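Long-range contacts in tRNA dimethylallyltransferase (Staphylococcus epidermidis ATCC 12228, PDB 3D3Q), which probably catalyses the transfer of a dimethylallyl group from dimethylallyl diphosphate onto adenine 37 of tRNAs that read codons beginning with uridine: residues K6-V11 / D197-G202; I10-P15 / V98-G103; Y79-R84 / Q110-N115; Y114-E119 / Q191-Y196. All blocks are in the same frame, centred on the assembly; numbering follows the deposited sequence.

Contact 1. Residues K6-V11 / D197-G202; sequences KPFLIV and DTLLIG
Phe8 and Leu199 meet on one face of a parallel strand pair, where CZ at the edge of the Phe8 ring lies 3.9 Å from CD2 of Leu199. Ile10 joins them there, running beside Leu199 and pointing the same way, so that its CD1 also meets that methyl. With CG anti to the backbone N (chi1 -174°), CD1 of the Phe8 ring comes at a slant to the backbone O of Asp197, 3.4 Å away. On the other face, CD1 of Leu200 meets CB and CG1 of Val11, each at 3.4 Å. Between the two faces runs a parallel ladder. Asp197 N binds Pro7 O and Leu199 N binds Leu9 O, each at 3.0 Å. Ile201 N binds Val11 O at 2.7 Å, and Val11 N returns a weak bond to Leu199 O. Charged groups frame the start, Asp197 pairing with Arg314 and Lys6 with Glu194. Helix 300-314 covers the Phe8-Leu199 face, and strand 98-102 flanks strand 8-13 on the side away from strand 197-204.

Contact 2. Residues I10-P15 / V98-G103; sequences IVIVGP and VPIIAG
Ile10 to Val13 run parallel to Ile100 to Gly103, with the axes of strands 10-13 and 98-102 about 4.9 Å apart and 15° from alignment. This is the middle of the parallel sheet of a P-loop NTPase fold, in which strand 8-13 leads into the Walker A loop. The hydrogen bonds zigzag in the regular parallel manner. Ile10 uses both its backbone groups, its N binding Pro99 O at 3.1 Å and its O taking Ile101 N at 3.0 Å; Ile12 does likewise, its N to Ile101 O and its O to Gly103 N, both at 3.1 Å. Gly103 ends the ladder close to Lys20, a predicted ATP-binding residue. Gly14 and Pro15 belong to the same predicted site, and the carbonyl of Gly14 receives a hydrogen bond from Lys20. One face carries Ile10, Ile12, Ile100 and Ala102, with helix 20-30 packed against the last three. There CG2 of Ile100 comes alongside CB of Ile10 at 3.9 Å. On the other face Ile101 turns CG1 between its own backbone N and carbonyl carbon (chi1 53°), and that swings CD1 over both methyls of Val11, 3.4 Å from CG1.

Contact 3. Residues Y79-R84 / Q110-N115; sequences YEFKKR and QSLLYN
Lys82 leaves its helix with CG opposite the backbone N (chi1 -178°) and stays extended to its end, a straight arm that spans the gap to Ser111 and the end of helix 106-113. Phe81 and Leu112 share the same first rotation, at 162° and 166°, and it brings their ends together deeper in, on the side toward the sheet. The lysine side chain does most of the touching. Its CD and CE pass the carbonyl oxygen of Ser111, CD at 3.4 Å, and NZ reaches the same oxygen at 3.3 Å in a weak hydrogen bond. The ammonium group thus lies near the C-terminal end of helix 106-113, whose dipole would probably suit a positive charge. The side chain of Asn115, just past the helix, lies near NZ. The buried half of the contact is apolar: CD2 of Leu112 meets CE2 and CZ of the Phe81 ring, each at 3.8 Å, and the two side chains cross nearly square. Ser111 sends its hydroxyl back to the carbonyl of Leu107 in its own helix. Helices 78-94 and 106-113 are the neighbours in sequence of strand 98-102, one preceding it and one following; Leu112 also packs on Ile101 of that strand, and helix 78-94 covers Pro99 through Ile89 and Ile92.

Contact 4. Residues Y114-E119 / Q191-Y196; sequences YNYAFE and QFTENY
Thr193, the first residue to leave the helical path after helix 184-192, offers its carbonyl oxygen to the loop that follows helix 106-113. Asn115 N binds this oxygen at 2.8 Å, while CA of Tyr114 adds a C-H contact to the same atom at 3.2 Å. The hydroxyl of Thr193 turns back to the carbonyl of Val189, four residues earlier. Between the two segments the chain is all helix and loop with no strand, consistent with the helical insertion domain that this family sets into its P-loop core; the contact would bring together the chain leaving for it and the chain returning. Next comes Glu194, paired with Tyr114 in a single bridge, CA to CA 4.4 Å. With CG anti to the carbonyl carbon (chi1 -47°), the Tyr114 ring turns its edge to this residue, and CD1 lies 3.8 Å from CA and 3.9 Å from CB of Glu194, whose carboxylate goes on to a salt bridge with Lys6. Asn195 then bends its side chain toward Asn115, the two side chains crossing at about a right angle, and the backbone N of Asn195 is hydrogen-bonded to the carbonyl of Leu113.

How the contacts relate
Strand 8-13 starts both contact 1 and contact 2, giving the sheet one of its two middle strands with a neighbour on each flank. Contact 2 closes first, at 98-103; the helix segment 79-84 lies inside its loop and finds its partner only at 110-115, so contacts 2 and 3 cross. Contact 4 begins on Tyr114 and Asn115, where contact 3 ends, and is in series with contact 2. It closes at 191-196 after the helical excursion, and contact 1 shuts directly afterwards at 197-202. Contacts 3 and 4 therefore both nest inside contact 1. Leu113 packs against Thr198 and Val11, while Pro7, packing on Tyr196, ties contact 4 to the start of the modelled chain.

Contact 1. Residues K6-V11 / D197-G202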
loop_
_atom_site.group_PDB
_atom_site.type_symbol
_atom_site.label_atom_id
_atom_site.label_comp_id
_atom_site.label_asym_id
_atom_site.label_seq_id
_atom_site.Cartn_x
_atom_site.Cartn_y
_atom_site.Cartn_z
ATOM N N LYS A 6 1.419 16.415 -17.060
ATOM C CA LYS A 6 1.547 15.068 -16.435
ATOM C C LYS A 6 0.257 14.279 -16.607
ATOM O O LYS A 6 -0.847 14.818 -16.454
ATOM C CB LYS A 6 1.843 15.200 -14.945
ATOM C CG LYS A 6 3.039 16.035 -14.631
ATOM C CD LYS A 6 3.022 16.498 -13.187
ATOM C CE LYS A 6 4.165 17.487 -12.941
ATOM N NZ LYS A 6 4.217 18.029 -11.549
ATOM N N PRO A 7 0.376 12.986 -16.936
ATOM C CA PRO A 7 -0.794 12.117 -17.124
ATOM C C PRO A 7 -1.542 11.783 -15.821
ATOM O O PRO A 7 -0.930 11.558 -14.772
ATOM C CB PRO A 7 -0.200 10.869 -17.778
ATOM C CG PRO A 7 1.190 10.829 -17.222
ATOM C CD PRO A 7 1.620 12.280 -17.282
ATOM N N PHE A 8 -2.870 11.748 -15.898
ATOM C CA PHE A 8 -3.688 11.434 -14.737
ATOM C C PHE A 8 -3.557 9.958 -14.381
ATOM O O PHE A 8 -3.625 9.092 -15.256
ATOM C CB PHE A 8 -5.161 11.760 -15.004
ATOM C CG PHE A 8 -6.043 11.603 -13.798
ATOM C CD1 PHE A 8 -5.848 12.398 -12.674
ATOM C CD2 PHE A 8 -7.055 10.661 -13.774
ATOM C CE1 PHE A 8 -6.652 12.258 -11.541
ATOM C CE2 PHE A 8 -7.865 10.516 -12.645
ATOM C CZ PHE A 8 -7.655 11.322 -11.527
ATOM N N LEU A 9 -3.373 9.689 -13.089
ATOM C CA LEU A 9 -3.237 8.324 -12.584
ATOM C C LEU A 9 -3.909 8.150 -11.220
ATOM O O LEU A 9 -3.735 8.998 -10.348
ATOM C CB LEU A 9 -1.762 7.974 -12.433
ATOM C CG LEU A 9 -1.499 6.572 -11.906
ATOM C CD1 LEU A 9 -1.742 5.556 -12.992
ATOM C CD2 LEU A 9 -0.078 6.489 -11.436
ATOM N N ILE A 10 -4.673 7.070 -11.031
ATOM C CA ILE A 10 -5.316 6.804 -9.734
ATOM C C ILE A 10 -4.506 5.724 -9.045
ATOM O O ILE A 10 -4.101 4.756 -9.684
ATOM C CB ILE A 10 -6.777 6.240 -9.842
ATOM C CG1 ILE A 10 -7.728 7.246 -10.491
ATOM C CG2 ILE A 10 -7.322 5.958 -8.446
ATOM C CD1 ILE A 10 -7.989 8.454 -9.631
ATOM N N VAL A 11 -4.256 5.881 -7.751
ATOM C CA VAL A 11 -3.498 4.860 -7.012
ATOM C C VAL A 11 -4.280 4.490 -5.731
ATOM O O VAL A 11 -4.550 5.346 -4.876
ATOM C CB VAL A 11 -2.054 5.364 -6.634
ATOM C CG1 VAL A 11 -1.218 4.222 -6.097
ATOM C CG2 VAL A 11 -1.376 5.969 -7.834
ATOM N N ASP A 197 0.073 13.055 -12.370
ATOM C CA ASP A 197 -0.904 13.870 -11.649
ATOM C C ASP A 197 -1.665 12.856 -10.790
ATOM O O ASP A 197 -2.854 12.598 -11.014
ATOM C CB ASP A 197 -1.881 14.529 -12.625
ATOM C CG ASP A 197 -3.060 15.165 -11.915
ATOM O OD1 ASP A 197 -4.096 15.433 -12.560
ATOM O OD2 ASP A 197 -2.950 15.396 -10.693
ATOM N N THR A 198 -0.971 12.294 -9.803
ATOM C CA THR A 198 -1.524 11.248 -8.937
ATOM C C THR A 198 -2.660 11.590 -7.981
ATOM O O THR A 198 -2.736 12.685 -7.437
ATOM C CB THR A 198 -0.395 10.576 -8.097
ATOM O OG1 THR A 198 -0.028 11.436 -7.011
ATOM C CG2 THR A 198 0.841 10.308 -8.965
ATOM N N LEU A 199 -3.547 10.621 -7.803
ATOM C CA LEU A 199 -4.669 10.740 -6.888
ATOM C C LEU A 199 -4.484 9.547 -5.952
ATOM O O LEU A 199 -5.197 8.554 -6.032
ATOM C CB LEU A 199 -5.998 10.647 -7.642
ATOM C CG LEU A 199 -7.293 10.608 -6.818
ATOM C CD1 LEU A 199 -7.216 11.500 -5.583
ATOM C CD2 LEU A 199 -8.422 11.033 -7.725
ATOM N N LEU A 200 -3.489 9.657 -5.081
ATOM C CA LEU A 200 -3.141 8.596 -4.158
ATOM C C LEU A 200 -4.111 8.439 -2.998
ATOM O O LEU A 200 -4.207 9.309 -2.136
ATOM C CB LEU A 200 -1.732 8.845 -3.632
ATOM C CG LEU A 200 -1.057 7.757 -2.816
ATOM C CD1 LEU A 200 -0.800 6.519 -3.669
ATOM C CD2 LEU A 200 0.258 8.305 -2.279
ATOM N N ILE A 201 -4.829 7.320 -2.983
ATOM C CA ILE A 201 -5.786 7.061 -1.915
ATOM C C ILE A 201 -5.471 5.720 -1.221
ATOM O O ILE A 201 -5.042 4.751 -1.853
ATOM C CB ILE A 201 -7.275 7.092 -2.448
ATOM C CG1 ILE A 201 -7.655 5.778 -3.087
ATOM C CG2 ILE A 201 -7.447 8.153 -3.513
ATOM C CD1 ILE A 201 -8.396 4.897 -2.160
ATOM N N GLY A 202 -5.664 5.689 0.094
ATOM C CA GLY A 202 -5.398 4.490 0.865
ATOM C C GLY A 202 -6.541 4.149 1.799
ATOM O O GLY A 202 -7.222 5.041 2.303
#

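Contact 2. Residues I10-P15 / V98-G103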
loop_
_atom_site.group_PDB
_atom_site.type_symbol
_atom_site.label_atom_id
_atom_site.label_comp_id
_atom_site.label_asym_id
_atom_site.label_seq_id
_atom_site.Cartn_x
_atom_site.Cartn_y
_atom_site.Cartn_z
ATOM N N ILE A 10 -4.673 7.070 -11.031
ATOM C CA ILE A 10 -5.316 6.804 -9.734
ATOM C C ILE A 10 -4.506 5.724 -9.045
ATOM O O ILE A 10 -4.101 4.756 -9.684
ATOM C CB ILE A 10 -6.777 6.240 -9.842
ATOM C CG1 ILE A 10 -7.728 7.246 -10.491
ATOM C CG2 ILE A 10 -7.322 5.958 -8.446
ATOM C CD1 ILE A 10 -7.989 8.454 -9.631
ATOM N N VAL A 11 -4.256 5.881 -7.751
ATOM C CA VAL A 11 -3.498 4.860 -7.012
ATOM C C VAL A 11 -4.280 4.490 -5.731
ATOM O O VAL A 11 -4.550 5.346 -4.876
ATOM C CB VAL A 11 -2.054 5.364 -6.634
ATOM C CG1 VAL A 11 -1.218 4.222 -6.097
ATOM C CG2 VAL A 11 -1.376 5.969 -7.834
ATOM N N ILE A 12 -4.643 3.216 -5.606
ATOM C CA ILE A 12 -5.409 2.734 -4.462
ATOM C C ILE A 12 -4.637 1.669 -3.689
ATOM O O ILE A 12 -4.644 0.491 -4.056
ATOM C CB ILE A 12 -6.763 2.146 -4.920
ATOM C CG1 ILE A 12 -7.502 3.182 -5.769
ATOM C CG2 ILE A 12 -7.611 1.783 -3.717
ATOM C CD1 ILE A 12 -8.767 2.666 -6.420
ATOM N N VAL A 13 -3.969 2.093 -2.619
ATOM C CA VAL A 13 -3.182 1.184 -1.794
ATOM C C VAL A 13 -3.967 0.825 -0.556
ATOM O O VAL A 13 -4.915 1.510 -0.209
ATOM C CB VAL A 13 -1.849 1.826 -1.354
ATOM C CG1 VAL A 13 -0.965 2.100 -2.564
ATOM C CG2 VAL A 13 -2.123 3.108 -0.603
ATOM N N GLY A 14 -3.574 -0.247 0.111
ATOM C CA GLY A 14 -4.282 -0.656 1.305
ATOM C C GLY A 14 -3.915 -2.084 1.637
ATOM O O GLY A 14 -3.466 -2.823 0.771
ATOM N N PRO A 15 -4.102 -2.508 2.891
ATOM C CA PRO A 15 -3.756 -3.883 3.256
ATOM C C PRO A 15 -4.541 -4.927 2.465
ATOM O O PRO A 15 -5.608 -4.629 1.939
ATOM C CB PRO A 15 -4.041 -3.916 4.757
ATOM C CG PRO A 15 -5.134 -2.905 4.920
ATOM C CD PRO A 15 -4.677 -1.780 4.038
ATOM N N VAL A 98 -8.478 5.636 -18.275
ATOM C CA VAL A 98 -7.913 6.071 -17.012
ATOM C C VAL A 98 -7.052 5.019 -16.362
ATOM O O VAL A 98 -7.561 4.031 -15.823
ATOM C CB VAL A 98 -9.010 6.445 -16.021
ATOM C CG1 VAL A 98 -8.386 6.879 -14.707
ATOM C CG2 VAL A 98 -9.866 7.541 -16.604
ATOM N N PRO A 99 -5.728 5.217 -16.395
ATOM C CA PRO A 99 -4.795 4.268 -15.793
ATOM C C PRO A 99 -4.965 4.230 -14.262
ATOM O O PRO A 99 -4.861 5.262 -13.581
ATOM C CB PRO A 99 -3.443 4.809 -16.224
ATOM C CG PRO A 99 -3.679 6.276 -16.217
ATOM C CD PRO A 99 -5.022 6.410 -16.880
ATOM N N ILE A 100 -5.216 3.030 -13.729
ATOM C CA ILE A 100 -5.434 2.824 -12.293
ATOM C C ILE A 100 -4.534 1.705 -11.790
ATOM O O ILE A 100 -4.523 0.612 -12.352
ATOM C CB ILE A 100 -6.891 2.381 -12.011
ATOM C CG1 ILE A 100 -7.879 3.323 -12.701
ATOM C CG2 ILE A 100 -7.146 2.371 -10.542
ATOM C CD1 ILE A 100 -9.225 2.691 -12.943
ATOM N N ILE A 101 -3.777 1.972 -10.737
ATOM C CA ILE A 101 -2.926 0.940 -10.172
ATOM C C ILE A 101 -3.515 0.527 -8.821
ATOM O O ILE A 101 -3.770 1.352 -7.948
ATOM C CB ILE A 101 -1.460 1.411 -10.014
ATOM C CG1 ILE A 101 -1.410 2.713 -9.234
ATOM C CG2 ILE A 101 -0.834 1.591 -11.383
ATOM C CD1 ILE A 101 -0.027 3.288 -9.136
ATOM N N ALA A 102 -3.759 -0.771 -8.693
ATOM C CA ALA A 102 -4.324 -1.352 -7.501
ATOM C C ALA A 102 -3.218 -2.058 -6.762
ATOM O O ALA A 102 -2.426 -2.795 -7.358
ATOM C CB ALA A 102 -5.398 -2.332 -7.871
ATOM N N GLY A 103 -3.151 -1.812 -5.458
ATOM C CA GLY A 103 -2.146 -2.453 -4.628
ATOM C C GLY A 103 -0.764 -1.870 -4.763
ATOM O O GLY A 103 -0.586 -0.780 -5.305
#

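Contact 3. Residues Y79-R84 / Q110-N115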
loop_
_atom_site.group_PDB
_atom_site.type_symbol
_atom_site.label_atom_id
_atom_site.label_comp_id
_atom_site.label_asym_id
_atom_site.label_seq_id
_atom_site.Cartn_x
_atom_site.Cartn_y
_atom_site.Cartn_z
ATOM N N TYR A 79 12.075 -1.696 -9.694
ATOM C CA TYR A 79 12.227 -1.058 -11.002
ATOM C C TYR A 79 11.590 -1.879 -12.106
ATOM O O TYR A 79 10.972 -1.326 -13.016
ATOM C CB TYR A 79 13.704 -0.789 -11.359
ATOM C CG TYR A 79 13.917 -0.232 -12.776
ATOM C CD1 TYR A 79 14.463 -1.038 -13.791
ATOM C CD2 TYR A 79 13.531 1.082 -13.112
ATOM C CE1 TYR A 79 14.616 -0.558 -15.110
ATOM C CE2 TYR A 79 13.678 1.576 -14.434
ATOM C CZ TYR A 79 14.219 0.749 -15.424
ATOM O OH TYR A 79 14.369 1.212 -16.723
ATOM N N GLU A 80 11.737 -3.195 -12.037
ATOM C CA GLU A 80 11.144 -4.050 -13.056
ATOM C C GLU A 80 9.672 -3.643 -13.208
ATOM O O GLU A 80 9.174 -3.490 -14.324
ATOM C CB GLU A 80 11.281 -5.531 -12.651
ATOM C CG GLU A 80 10.706 -6.530 -13.653
ATOM C CD GLU A 80 11.177 -6.308 -15.086
ATOM O OE1 GLU A 80 10.735 -7.078 -15.970
ATOM O OE2 GLU A 80 11.981 -5.379 -15.336
ATOM N N PHE A 81 9.008 -3.432 -12.072
ATOM C CA PHE A 81 7.600 -3.025 -12.012
ATOM C C PHE A 81 7.422 -1.642 -12.640
ATOM O O PHE A 81 6.456 -1.394 -13.367
ATOM C CB PHE A 81 7.135 -3.021 -10.539
ATOM C CG PHE A 81 5.877 -2.223 -10.286
ATOM C CD1 PHE A 81 4.679 -2.572 -10.886
ATOM C CD2 PHE A 81 5.906 -1.096 -9.470
ATOM C CE1 PHE A 81 3.539 -1.815 -10.687
ATOM C CE2 PHE A 81 4.764 -0.333 -9.267
ATOM C CZ PHE A 81 3.584 -0.693 -9.877
ATOM N N LYS A 82 8.369 -0.749 -12.364
ATOM C CA LYS A 82 8.330 0.617 -12.891
ATOM C C LYS A 82 8.451 0.653 -14.416
ATOM O O LYS A 82 7.712 1.368 -15.095
ATOM C CB LYS A 82 9.455 1.456 -12.265
ATOM C CG LYS A 82 9.470 2.906 -12.704
ATOM C CD LYS A 82 10.661 3.641 -12.131
ATOM C CE LYS A 82 10.741 5.042 -12.720
ATOM N NZ LYS A 82 11.573 5.982 -11.902
ATOM N N LYS A 83 9.390 -0.123 -14.944
ATOM C CA LYS A 83 9.604 -0.176 -16.381
ATOM C C LYS A 83 8.335 -0.612 -17.096
ATOM O O LYS A 83 7.900 0.045 -18.050
ATOM C CB LYS A 83 10.745 -1.143 -16.715
ATOM C CG LYS A 83 11.003 -1.264 -18.198
ATOM C CD LYS A 83 12.189 -2.156 -18.514
ATOM C CE LYS A 83 12.533 -2.059 -20.003
ATOM N NZ LYS A 83 13.726 -2.869 -20.394
ATOM N N ARG A 84 7.743 -1.716 -16.626
ATOM C CA ARG A 84 6.501 -2.278 -17.208
ATOM C C ARG A 84 5.266 -1.414 -16.945
ATOM O O ARG A 84 4.425 -1.247 -17.824
ATOM C CB ARG A 84 6.226 -3.690 -16.667
ATOM C CG ARG A 84 7.336 -4.675 -16.897
ATOM C CD ARG A 84 6.877 -6.099 -16.623
ATOM N NE ARG A 84 8.002 -7.031 -16.695
ATOM C CZ ARG A 84 8.011 -8.158 -17.401
ATOM N NH1 ARG A 84 6.945 -8.516 -18.111
ATOM N NH2 ARG A 84 9.101 -8.917 -17.404
ATOM N N GLN A 110 6.314 4.477 -4.581
ATOM C CA GLN A 110 7.033 5.732 -4.703
ATOM C C GLN A 110 8.024 5.680 -5.863
ATOM O O GLN A 110 8.209 6.662 -6.593
ATOM C CB GLN A 110 7.750 6.101 -3.394
ATOM C CG GLN A 110 9.088 5.442 -3.151
ATOM C CD GLN A 110 9.898 6.178 -2.086
ATOM O OE1 GLN A 110 10.975 5.729 -1.691
ATOM N NE2 GLN A 110 9.381 7.320 -1.624
ATOM N N SER A 111 8.644 4.526 -6.056
ATOM C CA SER A 111 9.611 4.374 -7.139
ATOM C C SER A 111 8.941 4.721 -8.465
ATOM O O SER A 111 9.579 5.239 -9.384
ATOM C CB SER A 111 10.147 2.936 -7.162
ATOM O OG SER A 111 10.689 2.577 -5.902
ATOM N N LEU A 112 7.642 4.448 -8.536
ATOM C CA LEU A 112 6.844 4.714 -9.728
ATOM C C LEU A 112 6.309 6.133 -9.789
ATOM O O LEU A 112 6.093 6.677 -10.869
ATOM C CB LEU A 112 5.654 3.742 -9.790
ATOM C CG LEU A 112 4.516 4.037 -10.775
ATOM C CD1 LEU A 112 5.025 4.055 -12.216
ATOM C CD2 LEU A 112 3.443 2.991 -10.593
ATOM N N LEU A 113 6.083 6.727 -8.629
ATOM C CA LEU A 113 5.537 8.073 -8.586
ATOM C C LEU A 113 6.575 9.181 -8.711
ATOM O O LEU A 113 6.328 10.194 -9.362
ATOM C CB LEU A 113 4.737 8.262 -7.295
ATOM C CG LEU A 113 3.555 7.297 -7.147
ATOM C CD1 LEU A 113 2.903 7.495 -5.798
ATOM C CD2 LEU A 113 2.554 7.538 -8.269
ATOM N N TYR A 114 7.742 8.971 -8.119
ATOM C CA TYR A 114 8.789 9.980 -8.123
ATOM C C TYR A 114 10.082 9.520 -8.755
ATOM O O TYR A 114 10.435 8.352 -8.665
ATOM C CB TYR A 114 9.071 10.400 -6.685
ATOM C CG TYR A 114 7.819 10.692 -5.898
ATOM C CD1 TYR A 114 6.936 11.667 -6.330
ATOM C CD2 TYR A 114 7.514 9.989 -4.730
ATOM C CE1 TYR A 114 5.782 11.945 -5.637
ATOM C CE2 TYR A 114 6.352 10.259 -4.014
ATOM C CZ TYR A 114 5.488 11.250 -4.486
ATOM O OH TYR A 114 4.329 11.572 -3.833
ATOM N N ASN A 115 10.800 10.445 -9.377
ATOM C CA ASN A 115 12.073 10.117 -9.993
ATOM C C ASN A 115 13.246 10.472 -9.115
ATOM O O ASN A 115 14.129 11.199 -9.553
ATOM C CB ASN A 115 12.235 10.863 -11.297
ATOM C CG ASN A 115 11.699 10.104 -12.452
ATOM O OD1 ASN A 115 11.838 10.535 -13.589
ATOM N ND2 ASN A 115 11.076 8.952 -12.181
#

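Contact 4. Residues Y114-E119 / Q191-Y196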
loop_
_atom_site.group_PDB
_atom_site.type_symbol
_atom_site.label_atom_id
_atom_site.label_comp_id
_atom_site.label_asym_id
_atom_site.label_seq_id
_atom_site.Cartn_x
_atom_site.Cartn_y
_atom_site.Cartn_z
ATOM N N TYR A 114 7.742 8.971 -8.119
ATOM C CA TYR A 114 8.789 9.980 -8.123
ATOM C C TYR A 114 10.082 9.520 -8.755
ATOM O O TYR A 114 10.435 8.352 -8.665
ATOM C CB TYR A 114 9.071 10.400 -6.685
ATOM C CG TYR A 114 7.819 10.692 -5.898
ATOM C CD1 TYR A 114 6.936 11.667 -6.330
ATOM C CD2 TYR A 114 7.514 9.989 -4.730
ATOM C CE1 TYR A 114 5.782 11.945 -5.637
ATOM C CE2 TYR A 114 6.352 10.259 -4.014
ATOM C CZ TYR A 114 5.488 11.250 -4.486
ATOM O OH TYR A 114 4.329 11.572 -3.833
ATOM N N ASN A 115 10.800 10.445 -9.377
ATOM C CA ASN A 115 12.073 10.117 -9.993
ATOM C C ASN A 115 13.246 10.472 -9.115
ATOM O O ASN A 115 14.129 11.199 -9.553
ATOM C CB ASN A 115 12.235 10.863 -11.297
ATOM C CG ASN A 115 11.699 10.104 -12.452
ATOM O OD1 ASN A 115 11.838 10.535 -13.589
ATOM N ND2 ASN A 115 11.076 8.952 -12.181
ATOM N N TYR A 116 13.265 9.977 -7.886
ATOM C CA TYR A 116 14.368 10.284 -6.992
ATOM C C TYR A 116 14.736 9.055 -6.177
ATOM O O TYR A 116 13.911 8.158 -5.979
ATOM C CB TYR A 116 14.016 11.485 -6.068
ATOM C CG TYR A 116 13.324 11.147 -4.734
ATOM C CD1 TYR A 116 14.066 10.783 -3.594
ATOM C CD2 TYR A 116 11.915 11.147 -4.622
ATOM C CE1 TYR A 116 13.418 10.420 -2.391
ATOM C CE2 TYR A 116 11.270 10.788 -3.418
ATOM C CZ TYR A 116 12.032 10.424 -2.323
ATOM O OH TYR A 116 11.413 10.031 -1.175
ATOM N N ALA A 117 15.987 9.007 -5.728
ATOM C CA ALA A 117 16.472 7.893 -4.928
ATOM C C ALA A 117 16.090 8.141 -3.477
ATOM O O ALA A 117 16.449 9.172 -2.908
ATOM C CB ALA A 117 17.984 7.775 -5.065
ATOM N N PHE A 118 15.351 7.198 -2.896
ATOM C CA PHE A 118 14.905 7.300 -1.510
ATOM C C PHE A 118 16.080 7.380 -0.557
ATOM O O PHE A 118 17.237 7.497 -0.966
ATOM C CB PHE A 118 14.045 6.081 -1.103
ATOM C CG PHE A 118 14.848 4.876 -0.592
ATOM C CD1 PHE A 118 14.438 4.182 0.557
ATOM C CD2 PHE A 118 15.981 4.409 -1.278
ATOM C CE1 PHE A 118 15.136 3.043 1.013
ATOM C CE2 PHE A 118 16.686 3.267 -0.828
ATOM C CZ PHE A 118 16.262 2.584 0.319
ATOM N N GLU A 119 15.753 7.293 0.728
ATOM C CA GLU A 119 16.725 7.319 1.808
ATOM C C GLU A 119 16.071 6.725 3.056
ATOM O O GLU A 119 15.282 5.766 2.979
ATOM C CB GLU A 119 17.192 8.759 2.060
ATOM C CG GLU A 119 16.083 9.744 2.422
ATOM C CD GLU A 119 16.241 11.100 1.729
ATOM O OE1 GLU A 119 16.092 11.154 0.483
ATOM O OE2 GLU A 119 16.505 12.112 2.423
ATOM N N GLN A 191 7.218 16.975 -5.030
ATOM C CA GLN A 191 6.396 17.816 -5.879
ATOM C C GLN A 191 7.031 18.091 -7.238
ATOM O O GLN A 191 6.342 18.360 -8.219
ATOM C CB GLN A 191 6.137 19.127 -5.162
ATOM C CG GLN A 191 5.313 20.113 -5.931
ATOM C CD GLN A 191 5.381 21.480 -5.290
ATOM O OE1 GLN A 191 6.439 22.127 -5.300
ATOM N NE2 GLN A 191 4.264 21.923 -4.705
ATOM N N PHE A 192 8.349 18.010 -7.300
ATOM C CA PHE A 192 9.033 18.292 -8.544
ATOM C C PHE A 192 9.490 17.061 -9.294
ATOM O O PHE A 192 9.669 17.119 -10.510
ATOM C CB PHE A 192 10.233 19.200 -8.272
ATOM C CG PHE A 192 11.047 19.526 -9.497
ATOM C CD1 PHE A 192 10.477 20.205 -10.571
ATOM C CD2 PHE A 192 12.394 19.162 -9.567
ATOM C CE1 PHE A 192 11.234 20.515 -11.692
ATOM C CE2 PHE A 192 13.157 19.468 -10.682
ATOM C CZ PHE A 192 12.577 20.145 -11.746
ATOM N N THR A 193 9.697 15.960 -8.577
ATOM C CA THR A 193 10.151 14.725 -9.213
ATOM C C THR A 193 9.000 13.803 -9.531
ATOM O O THR A 193 9.216 12.642 -9.873
ATOM C CB THR A 193 11.093 13.892 -8.330
ATOM O OG1 THR A 193 11.671 14.707 -7.308
ATOM C CG2 THR A 193 12.193 13.307 -9.181
ATOM N N GLU A 194 7.780 14.314 -9.411
ATOM C CA GLU A 194 6.598 13.498 -9.674
ATOM C C GLU A 194 6.322 13.297 -11.154
ATOM O O GLU A 194 6.300 14.244 -11.925
ATOM C CB GLU A 194 5.365 14.098 -9.006
ATOM C CG GLU A 194 5.063 15.510 -9.438
ATOM C CD GLU A 194 3.811 16.056 -8.773
ATOM O OE1 GLU A 194 3.549 17.281 -8.905
ATOM O OE2 GLU A 194 3.086 15.258 -8.125
ATOM N N ASN A 195 6.088 12.048 -11.530
ATOM C CA ASN A 195 5.840 11.719 -12.901
ATOM C C ASN A 195 4.395 11.801 -13.301
ATOM O O ASN A 195 4.095 11.930 -14.477
ATOM C CB ASN A 195 6.366 10.328 -13.202
ATOM C CG ASN A 195 7.834 10.184 -12.856
ATOM O OD1 ASN A 195 8.619 11.117 -13.047
ATOM N ND2 ASN A 195 8.216 9.017 -12.338
ATOM N N TYR A 196 3.483 11.735 -12.345
ATOM C CA TYR A 196 2.078 11.784 -12.707
ATOM C C TYR A 196 1.233 12.685 -11.834
ATOM O O TYR A 196 1.621 13.041 -10.723
ATOM C CB TYR A 196 1.480 10.371 -12.670
ATOM C CG TYR A 196 2.320 9.316 -13.353
ATOM C CD1 TYR A 196 3.303 8.613 -12.656
ATOM C CD2 TYR A 196 2.123 9.014 -14.701
ATOM C CE1 TYR A 196 4.063 7.625 -13.291
ATOM C CE2 TYR A 196 2.877 8.038 -15.342
ATOM C CZ TYR A 196 3.838 7.348 -14.640
ATOM O OH TYR A 196 4.552 6.378 -15.297
#